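Local coordinates for protein VAL-1 (Chlorella virus, PDB 3GNE) that cleaves alginate as a polysaccharide lyase of family 14, a viral enzyme whose mode of action depends on pH, at residues Trp19-Val24 / Phe59-Val64; Thr96-Gly101 / Leu210-Phe215; Thr111-Arg116 / Tyr130-Leu135; Ile170-Asn175 / Ile202-Ser207. One frame throughout, in Å; residues are numbered along the deposited sequence. Where two conformers were deposited one is given.

Contacts 1, 2 and 3 all lie in one seven-stranded antiparallel sheet. Contact 1 joins its outermost strand 21-25 to strand 59-63 and is partly exposed. Contact 2 joins strands 91-99 and 212-221 nearer the middle, and contact 3 ties strand 112-119 to the end of strand 125-130. Contact 4 belongs to the other large sheet, where strand 166-173 runs out against the loop 202-207. Contacts 3 and 4 are buried, whereas contact 2 is partly so. Backbone bonds dominate contact 1, a stacked arginine marks contact 2, citrate is gripped at contact 3, and an indole fills contact 4. Contacts 2, 3 and 4 touch one another, and contact 1 adjoins contact 2 through strands 59-63 and 212-221.

Contact 1: residues Trp19-Val24 / Phe59-Val64; sequences WNVDGV and FSFSAV
The rings of Trp19 and Phe61 both meet small aliphatic groups of the opposite segment at a slant. CE3 of Trp19 lies 3.8 Å from CB of Ala63. On Phe61, CD1 is approached by CG1 of Val21 at 3.9 Å. The edge of the Phe61 ring meets CE1 of Phe59 in its plane, and the Trp217 ring also packs against Phe61. Val21 uses both branches. Its CG1 stands anti to the backbone N (chi1 171°) and reaches Phe61, while CG2 turns to the methyl of Ala63. Further along, CG2 of Val24 touches CB of Phe61.

The backbone holds the strands together through Asp22 and Ser62, a hydrogen-bonded antiparallel pair. Asp22 N donates to Ser62 O at 2.9 Å, from a position tilted off the carbonyl plane. Ser62 N returns a nearly straight bond to Asp22 O, also at 2.9 Å. At the start of the pairing, Val64 N makes only a weak bond to Trp19 O. CA-H groups fill in beside these bonds: CA of Val21 lies 3.2 Å from Ser62 O, and CA of Val24 lies 3.3 Å from Ser60 O.

The indole of Trp19 is buried, with NE1 bonded to Ser5 OG and with Phe238 and Met240 of strand 231-241 against it. The two faces of the pairing differ: Val21 and Ala63 are buried, whereas on the other face Asp22 is exposed and Ser62 partly so. This is the outer antiparallel strand pair of a beta-sandwich, consistent with the concanavalin-like fold of the family.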
loop_
_atom_site.group_PDB
_atom_site.type_symbol
_atom_site.label_atom_id
_atom_site.label_comp_id
_atom_site.label_asym_id
_atom_site.label_seq_id
_atom_site.Cartn_x
_atom_site.Cartn_y
_atom_site.Cartn_z
ATOM N N TRP A 19 9.901 -11.198 -8.717
ATOM C CA TRP A 19 9.545 -9.983 -7.987
ATOM C C TRP A 19 10.765 -9.291 -7.373
ATOM O O TRP A 19 10.644 -8.096 -6.988
ATOM C CB TRP A 19 8.518 -10.278 -6.864
ATOM C CG TRP A 19 7.130 -10.249 -7.432
ATOM C CD1 TRP A 19 6.700 -10.809 -8.608
ATOM C CD2 TRP A 19 5.987 -9.623 -6.858
ATOM N NE1 TRP A 19 5.353 -10.561 -8.800
ATOM C CE2 TRP A 19 4.899 -9.828 -7.723
ATOM C CE3 TRP A 19 5.792 -8.886 -5.670
ATOM C CZ2 TRP A 19 3.623 -9.341 -7.449
ATOM C CZ3 TRP A 19 4.514 -8.400 -5.406
ATOM C CH2 TRP A 19 3.436 -8.623 -6.302
ATOM N N ASN A 20 11.909 -9.976 -7.228
ATOM C CA ASN A 20 13.094 -9.318 -6.635
ATOM C C ASN A 20 12.741 -8.732 -5.256
ATOM O O ASN A 20 12.934 -7.540 -4.979
ATOM C CB ASN A 20 13.638 -8.253 -7.556
ATOM C CG ASN A 20 13.784 -8.756 -9.003
ATOM O OD1 ASN A 20 13.238 -8.171 -9.954
ATOM N ND2 ASN A 20 14.550 -9.810 -9.111
ATOM N N VAL A 21 12.211 -9.616 -4.414
ATOM C CA VAL A 21 11.807 -9.199 -3.059
ATOM C C VAL A 21 13.030 -9.018 -2.190
ATOM O O VAL A 21 13.926 -9.860 -2.207
ATOM C CB VAL A 21 10.902 -10.254 -2.438
ATOM C CG1 VAL A 21 10.633 -9.968 -0.971
ATOM C CG2 VAL A 21 9.552 -10.273 -3.201
ATOM N N ASP A 22 13.034 -7.912 -1.459
ATOM C CA ASP A 22 14.166 -7.634 -0.566
ATOM C C ASP A 22 13.596 -7.029 0.731
ATOM O O ASP A 22 12.404 -6.679 0.797
ATOM C CB ASP A 22 15.146 -6.678 -1.232
ATOM C CG ASP A 22 16.566 -6.711 -0.700
ATOM O OD1 ASP A 22 16.937 -7.571 0.130
ATOM O OD2 ASP A 22 17.374 -5.838 -1.162
ATOM N N GLY A 23 14.431 -6.902 1.737
ATOM C CA GLY A 23 14.000 -6.193 2.943
ATOM C C GLY A 23 12.846 -6.871 3.656
ATOM O O GLY A 23 11.987 -6.165 4.239
ATOM N N VAL A 24 12.777 -8.180 3.659
ATOM C CA VAL A 24 11.629 -8.863 4.331
ATOM C C VAL A 24 11.797 -8.757 5.832
ATOM O O VAL A 24 12.787 -9.237 6.400
ATOM C CB VAL A 24 11.559 -10.318 3.894
ATOM C CG1 VAL A 24 10.335 -11.016 4.526
ATOM C CG2 VAL A 24 11.492 -10.458 2.362
ATOM N N PHE A 59 4.178 -7.383 9.025
ATOM C CA PHE A 59 5.369 -7.827 8.287
ATOM C C PHE A 59 5.554 -6.845 7.140
ATOM O O PHE A 59 4.613 -6.127 6.785
ATOM C CB PHE A 59 5.298 -9.276 7.786
ATOM C CG PHE A 59 4.322 -9.538 6.639
ATOM C CD1 PHE A 59 4.840 -9.754 5.364
ATOM C CD2 PHE A 59 2.945 -9.571 6.814
ATOM C CE1 PHE A 59 4.021 -10.010 4.267
ATOM C CE2 PHE A 59 2.096 -9.832 5.733
ATOM C CZ PHE A 59 2.644 -10.042 4.484
ATOM N N SER A 60 6.760 -6.869 6.581
ATOM C CA SER A 60 7.046 -5.956 5.470
ATOM C C SER A 60 7.975 -6.625 4.476
ATOM O O SER A 60 8.677 -7.557 4.799
ATOM C CB SER A 60 7.671 -4.658 6.023
ATOM O OG SER A 60 8.943 -4.919 6.557
ATOM N N PHE A 61 7.962 -6.023 3.263
ATOM C CA PHE A 61 8.974 -6.382 2.251
ATOM C C PHE A 61 8.899 -5.327 1.154
ATOM O O PHE A 61 7.905 -4.640 1.032
ATOM C CB PHE A 61 8.764 -7.789 1.661
ATOM C CG PHE A 61 7.472 -7.998 0.911
ATOM C CD1 PHE A 61 7.455 -7.783 -0.485
ATOM C CD2 PHE A 61 6.323 -8.458 1.534
ATOM C CE1 PHE A 61 6.310 -8.018 -1.213
ATOM C CE2 PHE A 61 5.131 -8.659 0.830
ATOM C CZ PHE A 61 5.167 -8.437 -0.548
ATOM N N SER A 62 9.966 -5.238 0.342
ATOM C CA SER A 62 9.838 -4.440 -0.880
ATOM C C SER A 62 10.049 -5.372 -2.070
ATOM O O SER A 62 10.551 -6.488 -1.917
ATOM C CB SER A 62 10.857 -3.303 -0.903
ATOM O OG SER A 62 12.188 -3.832 -0.852
ATOM N N ALA A 63 9.655 -4.861 -3.241
ATOM C CA ALA A 63 9.845 -5.627 -4.456
ATOM C C ALA A 63 9.963 -4.661 -5.615
ATOM O O ALA A 63 9.293 -3.621 -5.654
ATOM C CB ALA A 63 8.693 -6.579 -4.708
ATOM N N VAL A 64 10.762 -5.018 -6.595
ATOM C CA VAL A 64 10.859 -4.271 -7.868
ATOM C C VAL A 64 10.678 -5.313 -8.966
ATOM O O VAL A 64 11.656 -5.825 -9.523
ATOM C CB VAL A 64 12.180 -3.500 -7.988
ATOM C CG1 VAL A 64 12.166 -2.636 -9.226
ATOM C CG2 VAL A 64 12.447 -2.572 -6.769
#

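Contact 2: residues Thr96-Gly101 / Leu210-Phe215; sequences TFIGHG and LLISRF
Arg214 and Phe97 lie side by side and point the same way, with the guanidinium flat on the phenyl ring in a cation-pi contact. The planes are 23° apart and the centres 4.1 Å apart. NH2 sits over the centre of the ring, 3.6 Å above the ring plane, while NH1 lies nearer CB of Phe97. The Arg214 chain runs extended from CG to NE beside Phe97, and a turn at chi4 (-82°) helps lay the head on the ring. Asp216 pairs with NE in a salt bridge.

On the other face of the sheet, Ile98 and Ile212 cross obliquely in apolar contact. In the conformer given, Thr96 meets Ile212 at about a right angle, its OG1 against CG2.

The backbone register slips here. Ser213 and Arg214 both face Phe97, a classic beta bulge. Ser213 N gives Phe97 O a straight bond of 2.9 Å, and Arg214 N adds a weak one. Phe97 N donates in turn to Arg214 O. Beyond the bulge, Gly99 N bonds to Leu211 O at 2.7 Å. The hydroxyl of Ser213 lies between its own backbone N and carbonyl carbon (chi1 58°) and donates to Gly99 O at 2.7 Å.

Held by the ring over one face and by Asp216 at NE, the arginine head probably has little freedom to rotate.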
loop_
_atom_site.group_PDB
_atom_site.type_symbol
_atom_site.label_atom_id
_atom_site.label_comp_id
_atom_site.label_asym_id
_atom_site.label_seq_id
_atom_site.Cartn_x
_atom_site.Cartn_y
_atom_site.Cartn_z
ATOM N N THR A 96 2.742 1.677 -3.574
ATOM C CA THR A 96 3.809 1.982 -4.507
ATOM C C THR A 96 4.543 3.228 -4.093
ATOM O O THR A 96 3.943 4.161 -3.595
ATOM C CB THR A 96 3.129 2.163 -5.890
ATOM O OG1 THR A 96 4.055 2.133 -6.937
ATOM C CG2 THR A 96 2.471 3.521 -5.873
ATOM N N PHE A 97 5.872 3.214 -4.296
ATOM C CA PHE A 97 6.701 4.401 -4.072
ATOM C C PHE A 97 7.223 4.917 -5.407
ATOM O O PHE A 97 7.445 4.110 -6.313
ATOM C CB PHE A 97 7.879 4.075 -3.134
ATOM C CG PHE A 97 7.436 4.160 -1.655
ATOM C CD1 PHE A 97 6.526 3.255 -1.129
ATOM C CD2 PHE A 97 7.957 5.153 -0.820
ATOM C CE1 PHE A 97 6.155 3.324 0.222
ATOM C CE2 PHE A 97 7.587 5.265 0.514
ATOM C CZ PHE A 97 6.673 4.352 1.013
ATOM N N ILE A 98 7.336 6.244 -5.473
ATOM C CA ILE A 98 7.733 7.004 -6.648
ATOM C C ILE A 98 9.115 7.600 -6.414
ATOM O O ILE A 98 9.290 8.175 -5.334
ATOM C CB ILE A 98 6.803 8.208 -6.890
ATOM C CG1 ILE A 98 5.356 7.843 -7.199
ATOM C CG2 ILE A 98 7.338 9.058 -8.041
ATOM C CD1 ILE A 98 5.357 6.532 -7.960
ATOM N N GLY A 99 10.032 7.504 -7.364
ATOM C CA GLY A 99 11.286 8.274 -7.214
ATOM C C GLY A 99 12.145 7.665 -6.103
ATOM O O GLY A 99 12.224 6.438 -5.922
ATOM N N HIS A 100 12.788 8.538 -5.363
ATOM C CA HIS A 100 13.585 8.131 -4.184
ATOM C C HIS A 100 13.423 9.194 -3.116
ATOM O O HIS A 100 12.925 10.303 -3.438
ATOM C CB HIS A 100 15.075 7.930 -4.558
ATOM C CG HIS A 100 15.753 9.201 -4.965
ATOM N ND1 HIS A 100 16.450 9.997 -4.086
ATOM C CD2 HIS A 100 15.789 9.786 -6.190
ATOM C CE1 HIS A 100 16.916 11.033 -4.808
ATOM N NE2 HIS A 100 16.528 10.922 -6.075
ATOM N N GLY A 101 13.801 8.923 -1.897
ATOM C CA GLY A 101 13.662 9.925 -0.834
ATOM C C GLY A 101 12.471 9.555 0.017
ATOM O O GLY A 101 11.565 8.820 -0.399
ATOM N N LEU A 210 12.094 10.534 -12.356
ATOM C CA LEU A 210 11.572 10.029 -11.063
ATOM C C LEU A 210 10.248 9.357 -11.332
ATOM O O LEU A 210 9.239 10.063 -11.542
ATOM C CB LEU A 210 11.409 11.225 -10.148
ATOM C CG LEU A 210 12.734 11.890 -9.708
ATOM C CD1 LEU A 210 12.447 13.236 -9.017
ATOM C CD2 LEU A 210 13.598 10.979 -8.834
ATOM N N LEU A 211 10.209 8.041 -11.398
ATOM C CA LEU A 211 9.030 7.305 -11.838
ATOM C C LEU A 211 8.713 6.287 -10.758
ATOM O O LEU A 211 9.341 6.282 -9.669
ATOM C CB LEU A 211 9.323 6.639 -13.189
ATOM C CG LEU A 211 9.767 7.597 -14.298
ATOM C CD1 LEU A 211 10.204 6.761 -15.478
ATOM C CD2 LEU A 211 8.613 8.540 -14.647
ATOM N N ILE A 212 7.740 5.418 -11.043
ATOM C CA ILE A 212 7.450 4.389 -10.023
ATOM C C ILE A 212 8.681 3.523 -9.801
ATOM O O ILE A 212 9.271 3.071 -10.798
ATOM C CB ILE A 212 6.250 3.582 -10.498
ATOM C CG1 ILE A 212 5.014 4.467 -10.611
ATOM C CG2 ILE A 212 6.024 2.402 -9.553
ATOM C CD1 ILE A 212 3.844 3.903 -11.404
ATOM N N SER A 213 9.061 3.349 -8.549
ATOM C CA SER A 213 10.367 2.683 -8.278
ATOM C C SER A 213 10.240 1.435 -7.496
ATOM O O SER A 213 11.144 0.623 -7.605
ATOM C CB SER A 213 11.308 3.688 -7.614
ATOM O OG SER A 213 10.743 4.185 -6.418
ATOM N N ARG A 214 9.188 1.206 -6.693
ATOM C CA ARG A 214 9.078 -0.081 -6.013
ATOM C C ARG A 214 7.672 -0.309 -5.504
ATOM O O ARG A 214 6.894 0.641 -5.345
ATOM C CB ARG A 214 10.027 -0.240 -4.795
ATOM C CG ARG A 214 9.636 0.626 -3.579
ATOM C CD ARG A 214 10.633 0.348 -2.449
ATOM N NE ARG A 214 10.281 0.892 -1.136
ATOM C CZ ARG A 214 10.495 2.144 -0.728
ATOM N NH1 ARG A 214 11.035 3.031 -1.604
ATOM N NH2 ARG A 214 10.148 2.482 0.499
ATOM N N PHE A 215 7.363 -1.563 -5.242
ATOM C CA PHE A 215 6.270 -1.947 -4.364
ATOM C C PHE A 215 6.795 -2.054 -2.949
ATOM O O PHE A 215 7.854 -2.655 -2.726
ATOM C CB PHE A 215 5.732 -3.321 -4.789
ATOM C CG PHE A 215 4.538 -3.810 -3.966
ATOM C CD1 PHE A 215 3.337 -3.094 -3.950
ATOM C CD2 PHE A 215 4.686 -4.998 -3.229
ATOM C CE1 PHE A 215 2.239 -3.575 -3.219
ATOM C CE2 PHE A 215 3.565 -5.463 -2.537
ATOM C CZ PHE A 215 2.358 -4.779 -2.532
#

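Contact 3: residues Thr111-Arg116 / Tyr130-Leu135; sequences TGASNR and YPPSDL. With FLC (citrate anion), chain C.
Arg116 and Tyr130 cross at a slant beside a bound citrate, probably taken from the crystallisation liquor. NH2 of Arg116 lies 3.5 Å from CE1 of Tyr130, which stands at the edge of the guanidinium; the two planes are 59° apart. Arg116 grips one carboxylate of the citrate with two nitrogens. NH2 donates to OA2 at 2.8 Å, and NH1 donates to OA1 at 3.1 Å. The phenol OH of Tyr130 donates to OB2 of a second carboxylate at 2.7 Å, with OB2 in the plane of the ring. The arginine chain bends at chi3 (-72°), and this turns its head to the anion.

Lys92, Tyr128, Gly105 and His147 also bond the citrate, so the anion sits in a polar pocket. That may reflect how an acidic polysaccharide such as alginate is held.

Behind this shell, the pairing of Ser114 with Tyr130 positions the tyrosine, and Arg116, two residues on, bonds through its backbone to Tyr128. Ser114 and Tyr130 form an antiparallel hydrogen-bonded pair, part of the sheet in which strand 112-119 neighbours strand 125-130. Ser114 N donates to Tyr130 O at 2.9 Å, in the carbonyl plane, and Tyr130 N donates back to Ser114 O at 3.0 Å. OG of Ser114 packs on CB of Tyr130 and is itself bonded to Ala103 O. The His108 ring stacks on Tyr130.

Past the strand end, the chain runs on extended through Pro131 and Pro132. CD of Pro132 rests on CB of Ala113 at 3.8 Å. A water lies within hydrogen-bonding distance of both Gly112 O and Pro131 O.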
loop_
_atom_site.group_PDB
_atom_site.type_symbol
_atom_site.label_atom_id
_atom_site.label_comp_id
_atom_site.label_asym_id
_atom_site.label_seq_id
_atom_site.Cartn_x
_atom_site.Cartn_y
_atom_site.Cartn_z
ATOM N N THR A 111 11.946 14.436 -4.024
ATOM C CA THR A 111 12.126 13.438 -5.065
ATOM C C THR A 111 11.237 12.236 -4.912
ATOM O O THR A 111 11.229 11.396 -5.820
ATOM C CB THR A 111 13.614 12.992 -5.060
ATOM O OG1 THR A 111 13.986 12.741 -3.683
ATOM C CG2 THR A 111 14.510 14.092 -5.543
ATOM N N GLY A 112 10.465 12.147 -3.823
ATOM C CA GLY A 112 9.777 10.916 -3.505
ATOM C C GLY A 112 8.316 11.114 -3.244
ATOM O O GLY A 112 7.900 12.154 -2.722
ATOM N N ALA A 113 7.510 10.108 -3.538
ATOM C CA ALA A 113 6.088 10.099 -3.187
ATOM C C ALA A 113 5.670 8.668 -2.934
ATOM O O ALA A 113 6.372 7.715 -3.279
ATOM C CB ALA A 113 5.236 10.651 -4.339
ATOM N N SER A 114 4.491 8.503 -2.327
ATOM C CA SER A 114 4.008 7.127 -2.133
ATOM C C SER A 114 2.469 7.118 -2.202
ATOM O O SER A 114 1.789 8.120 -1.903
ATOM C CB SER A 114 4.475 6.478 -0.819
ATOM O OG SER A 114 3.935 7.267 0.258
ATOM N N ASN A 115 1.983 5.936 -2.620
ATOM C CA ASN A 115 0.552 5.683 -2.833
ATOM C C ASN A 115 0.217 4.388 -2.125
ATOM O O ASN A 115 0.644 3.343 -2.632
ATOM C CB ASN A 115 0.284 5.563 -4.347
ATOM C CG ASN A 115 -1.188 5.660 -4.674
ATOM O OD1 ASN A 115 -1.931 6.211 -3.844
ATOM N ND2 ASN A 115 -1.594 5.127 -5.817
ATOM N N ARG A 116 -0.464 4.449 -0.982
ATOM C CA ARG A 116 -0.677 3.245 -0.201
ATOM C C ARG A 116 -2.150 3.031 0.098
ATOM O O ARG A 116 -2.944 3.958 0.114
ATOM C CB ARG A 116 0.056 3.332 1.133
ATOM C CG ARG A 116 1.566 3.126 0.975
ATOM C CD ARG A 116 2.271 3.091 2.358
ATOM N NE ARG A 116 2.257 4.501 2.875
ATOM C CZ ARG A 116 2.655 4.854 4.093
ATOM N NH1 ARG A 116 3.065 3.907 4.966
ATOM N NH2 ARG A 116 2.657 6.135 4.503
ATOM N N TYR A 130 1.510 10.231 0.227
ATOM C CA TYR A 130 2.511 11.217 0.624
ATOM C C TYR A 130 3.012 11.840 -0.684
ATOM O O TYR A 130 3.705 11.121 -1.450
ATOM C CB TYR A 130 3.696 10.588 1.340
ATOM C CG TYR A 130 3.609 10.500 2.856
ATOM C CD1 TYR A 130 2.666 9.680 3.498
ATOM C CD2 TYR A 130 4.527 11.175 3.648
ATOM C CE1 TYR A 130 2.628 9.603 4.900
ATOM C CE2 TYR A 130 4.469 11.099 5.030
ATOM C CZ TYR A 130 3.529 10.312 5.647
ATOM O OH TYR A 130 3.541 10.267 7.033
ATOM N N PRO A 131 2.663 13.081 -0.963
ATOM C CA PRO A 131 3.171 13.721 -2.193
ATOM C C PRO A 131 4.536 14.356 -1.976
ATOM O O PRO A 131 4.965 14.499 -0.828
ATOM C CB PRO A 131 2.088 14.809 -2.436
ATOM C CG PRO A 131 1.730 15.232 -1.012
ATOM C CD PRO A 131 1.785 13.970 -0.178
ATOM N N PRO A 132 5.229 14.717 -3.065
ATOM C CA PRO A 132 6.558 15.300 -2.903
ATOM C C PRO A 132 6.559 16.699 -2.317
ATOM O O PRO A 132 5.651 17.494 -2.577
ATOM C CB PRO A 132 7.061 15.351 -4.383
ATOM C CG PRO A 132 6.272 14.309 -5.112
ATOM C CD PRO A 132 4.876 14.481 -4.489
ATOM N N SER A 133 7.633 17.013 -1.590
ATOM C CA SER A 133 7.718 18.418 -1.204
ATOM C C SER A 133 8.061 19.270 -2.422
ATOM O O SER A 133 8.615 18.847 -3.428
ATOM C CB SER A 133 8.784 18.657 -0.132
ATOM O OG SER A 133 9.867 17.823 -0.471
ATOM N N ASP A 134 7.620 20.514 -2.274
ATOM C CA ASP A 134 7.958 21.561 -3.242
ATOM C C ASP A 134 7.488 21.173 -4.612
ATOM O O ASP A 134 8.227 21.379 -5.592
ATOM C CB ASP A 134 9.479 21.771 -3.219
ATOM C CG ASP A 134 9.933 21.900 -1.775
ATOM O OD1 ASP A 134 9.091 21.908 -0.837
ATOM O OD2 ASP A 134 11.137 21.981 -1.486
ATOM N N LEU A 135 6.306 20.608 -4.739
ATOM C CA LEU A 135 5.774 20.231 -6.064
ATOM C C LEU A 135 4.340 20.673 -6.098
ATOM O O LEU A 135 3.545 20.343 -5.197
ATOM C CB LEU A 135 5.887 18.727 -6.241
ATOM C CG LEU A 135 5.392 18.229 -7.596
ATOM C CD1 LEU A 135 6.148 18.909 -8.742
ATOM C CD2 LEU A 135 5.514 16.709 -7.658
HETATM C CAC FLC C . 3.628 6.061 7.891
HETATM C CA FLC C . 3.829 6.705 9.249
HETATM C CB FLC C . 2.473 6.940 9.926
HETATM C CBC FLC C . 1.693 7.893 9.022
HETATM C CG FLC C . 2.716 7.598 11.281
HETATM C CGC FLC C . 1.438 7.906 12.075
HETATM O OA1 FLC C . 3.153 4.938 7.836
HETATM O OA2 FLC C . 3.953 6.709 6.912
HETATM O OB1 FLC C . 0.739 7.406 8.384
HETATM O OB2 FLC C . 2.083 9.084 8.923
HETATM O OG1 FLC C . 0.363 7.955 11.483
HETATM O OG2 FLC C . 1.583 8.147 13.308
HETATM O OHB FLC C . 1.830 5.692 10.112
HETATM O O HOH W 1 7.443 13.099 -0.079
#

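Contact 4: residues Ile170-Asn175 / Ile202-Ser207; sequences IGTKMN and INWSRS
The contact lies in the buried interior between the two large sheets, where strand 166-173 ends against the loop 202-207. Trp204 is covered there on both faces. CG2 of Thr172 lies over one face in a CH-pi contact, 4.2 Å from the centroid of the five-membered ring. CG2 of Ile202 covers the opposite face, over the ring centre. At the edge, Lys173 O comes within 3.1 Å of CD1. The indole NE1 is bonded to Glu187 O rather than to Lys173 O.

Met174 approaches at a slant. Its chain bends at chi2 and chi3 and folds back on the loop: in the conformer given, CE touches CB of Trp204 at 3.5 Å and OG of Ser205 at 3.4 Å. Its sulfur makes an oblique Met-aromatic contact with the indole.

Asn175 ties the loop down through one oxygen. OD1 accepts from Trp204 N at 2.8 Å and from Ser205 N at 3.2 Å. The first donor stands above the amide plane, and the second is only tilted from it. With CG between its backbone N and carbonyl carbon (chi1 53°), Asn175 faces the loop with its amide. The two bonds probably help to hold the backbone that carries the indole. Ser205 O is buried with no partner in the model.

Thr172 OG1 bonds to Asn115, and Ser205 OG bonds to Leu210 O. Trp204 also packs on Ile98 of strand 91-99, on Ala113 of strand 112-119 and on Ser188 of strand 186-192. The indole is thus wedged between strands of the two large sheets.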
loop_
_atom_site.group_PDB
_atom_site.type_symbol
_atom_site.label_atom_id
_atom_site.label_comp_id
_atom_site.label_asym_id
_atom_site.label_seq_id
_atom_site.Cartn_x
_atom_site.Cartn_y
_atom_site.Cartn_z
ATOM N N ILE A 170 -4.465 -1.403 -5.936
ATOM C CA ILE A 170 -4.125 0.003 -5.926
ATOM C C ILE A 170 -3.353 0.302 -7.218
ATOM O O ILE A 170 -2.300 -0.326 -7.450
ATOM C CB ILE A 170 -3.331 0.462 -4.677
ATOM C CG1 ILE A 170 -3.070 1.965 -4.682
ATOM C CG2 ILE A 170 -2.061 -0.337 -4.423
ATOM C CD1 ILE A 170 -2.737 2.558 -3.320
ATOM N N GLY A 171 -3.871 1.253 -7.984
ATOM C CA GLY A 171 -3.237 1.668 -9.230
ATOM C C GLY A 171 -2.566 3.019 -9.074
ATOM O O GLY A 171 -3.033 3.901 -8.345
ATOM N N THR A 172 -1.446 3.143 -9.779
ATOM C CA THR A 172 -0.681 4.386 -9.758
ATOM C C THR A 172 -0.292 4.747 -11.172
ATOM O O THR A 172 0.301 3.884 -11.831
ATOM C CB THR A 172 0.612 4.234 -8.919
ATOM O OG1 THR A 172 0.274 3.750 -7.623
ATOM C CG2 THR A 172 1.235 5.586 -8.710
ATOM N N LYS A 173 -0.591 5.949 -11.649
ATOM C CA LYS A 173 -0.195 6.335 -13.008
ATOM C C LYS A 173 0.524 7.674 -12.924
ATOM O O LYS A 173 -0.024 8.666 -12.426
ATOM C CB LYS A 173 -1.440 6.474 -13.901
ATOM C CG LYS A 173 -1.068 6.970 -15.313
ATOM C CD LYS A 173 -2.301 6.978 -16.210
ATOM C CE LYS A 173 -1.779 7.184 -17.640
ATOM N NZ LYS A 173 -1.362 8.576 -17.906
ATOM N N MET A 174 1.774 7.666 -13.385
ATOM C CA MET A 174 2.553 8.896 -13.327
ATOM C C MET A 174 1.898 10.012 -14.145
ATOM O O MET A 174 1.276 9.772 -15.166
ATOM C CB MET A 174 3.984 8.675 -13.860
ATOM C CG MET A 174 4.868 7.861 -12.922
ATOM S SD MET A 174 5.298 8.713 -11.390
ATOM C CE MET A 174 5.617 10.377 -11.963
ATOM N N ASN A 175 2.126 11.230 -13.619
ATOM C CA ASN A 175 1.844 12.355 -14.510
ATOM C C ASN A 175 2.796 12.341 -15.699
ATOM O O ASN A 175 3.872 11.694 -15.685
ATOM C CB ASN A 175 2.074 13.665 -13.767
ATOM C CG ASN A 175 3.466 13.743 -13.125
ATOM O OD1 ASN A 175 3.704 13.148 -12.060
ATOM N ND2 ASN A 175 4.419 14.446 -13.791
ATOM N N ILE A 202 -3.065 14.427 -10.332
ATOM C CA ILE A 202 -1.981 14.366 -9.348
ATOM C C ILE A 202 -0.640 14.641 -9.979
ATOM O O ILE A 202 -0.367 14.161 -11.086
ATOM C CB ILE A 202 -1.893 12.925 -8.790
ATOM C CG1 ILE A 202 -3.225 12.486 -8.153
ATOM C CG2 ILE A 202 -0.749 12.832 -7.813
ATOM C CD1 ILE A 202 -3.271 11.020 -7.824
ATOM N N ASN A 203 0.206 15.414 -9.329
ATOM C CA ASN A 203 1.640 15.436 -9.680
ATOM C C ASN A 203 2.368 14.397 -8.814
ATOM O O ASN A 203 2.499 14.587 -7.605
ATOM C CB ASN A 203 2.256 16.809 -9.523
ATOM C CG ASN A 203 2.247 17.694 -10.756
ATOM O OD1 ASN A 203 2.502 18.895 -10.596
ATOM N ND2 ASN A 203 1.983 17.173 -11.925
ATOM N N TRP A 204 2.844 13.326 -9.438
ATOM C CA TRP A 204 3.574 12.305 -8.675
ATOM C C TRP A 204 5.046 12.588 -8.571
ATOM O O TRP A 204 5.688 12.105 -7.615
ATOM C CB TRP A 204 3.348 10.950 -9.328
ATOM C CG TRP A 204 2.045 10.299 -9.007
ATOM C CD1 TRP A 204 1.033 9.967 -9.848
ATOM C CD2 TRP A 204 1.614 9.885 -7.664
ATOM N NE1 TRP A 204 0.015 9.379 -9.148
ATOM C CE2 TRP A 204 0.340 9.318 -7.815
ATOM C CE3 TRP A 204 2.206 9.959 -6.411
ATOM C CZ2 TRP A 204 -0.398 8.806 -6.751
ATOM C CZ3 TRP A 204 1.509 9.461 -5.319
ATOM C CH2 TRP A 204 0.234 8.901 -5.514
ATOM N N SER A 205 5.657 13.347 -9.506
ATOM C CA SER A 205 7.072 13.648 -9.341
ATOM C C SER A 205 7.359 14.917 -10.139
ATOM O O SER A 205 6.625 15.336 -10.989
ATOM C CB SER A 205 8.026 12.515 -9.790
ATOM O OG SER A 205 8.166 12.536 -11.222
ATOM N N ARG A 206 8.559 15.440 -9.790
ATOM C CA ARG A 206 8.959 16.711 -10.405
ATOM C C ARG A 206 9.756 16.582 -11.691
ATOM O O ARG A 206 10.014 17.614 -12.330
ATOM C CB ARG A 206 9.781 17.471 -9.347
ATOM C CG ARG A 206 11.175 16.851 -9.210
ATOM C CD ARG A 206 12.144 17.913 -8.744
ATOM N NE ARG A 206 11.670 18.722 -7.650
ATOM C CZ ARG A 206 11.583 20.034 -7.513
ATOM N NH1 ARG A 206 11.946 20.908 -8.455
ATOM N NH2 ARG A 206 11.104 20.504 -6.368
ATOM N N SER A 207 10.157 15.375 -12.088
ATOM C CA SER A 207 10.972 15.288 -13.291
ATOM C C SER A 207 10.889 13.865 -13.835
ATOM O O SER A 207 10.550 12.916 -13.142
ATOM C CB SER A 207 12.380 15.779 -12.940
ATOM O OG SER A 207 12.934 15.012 -11.914
#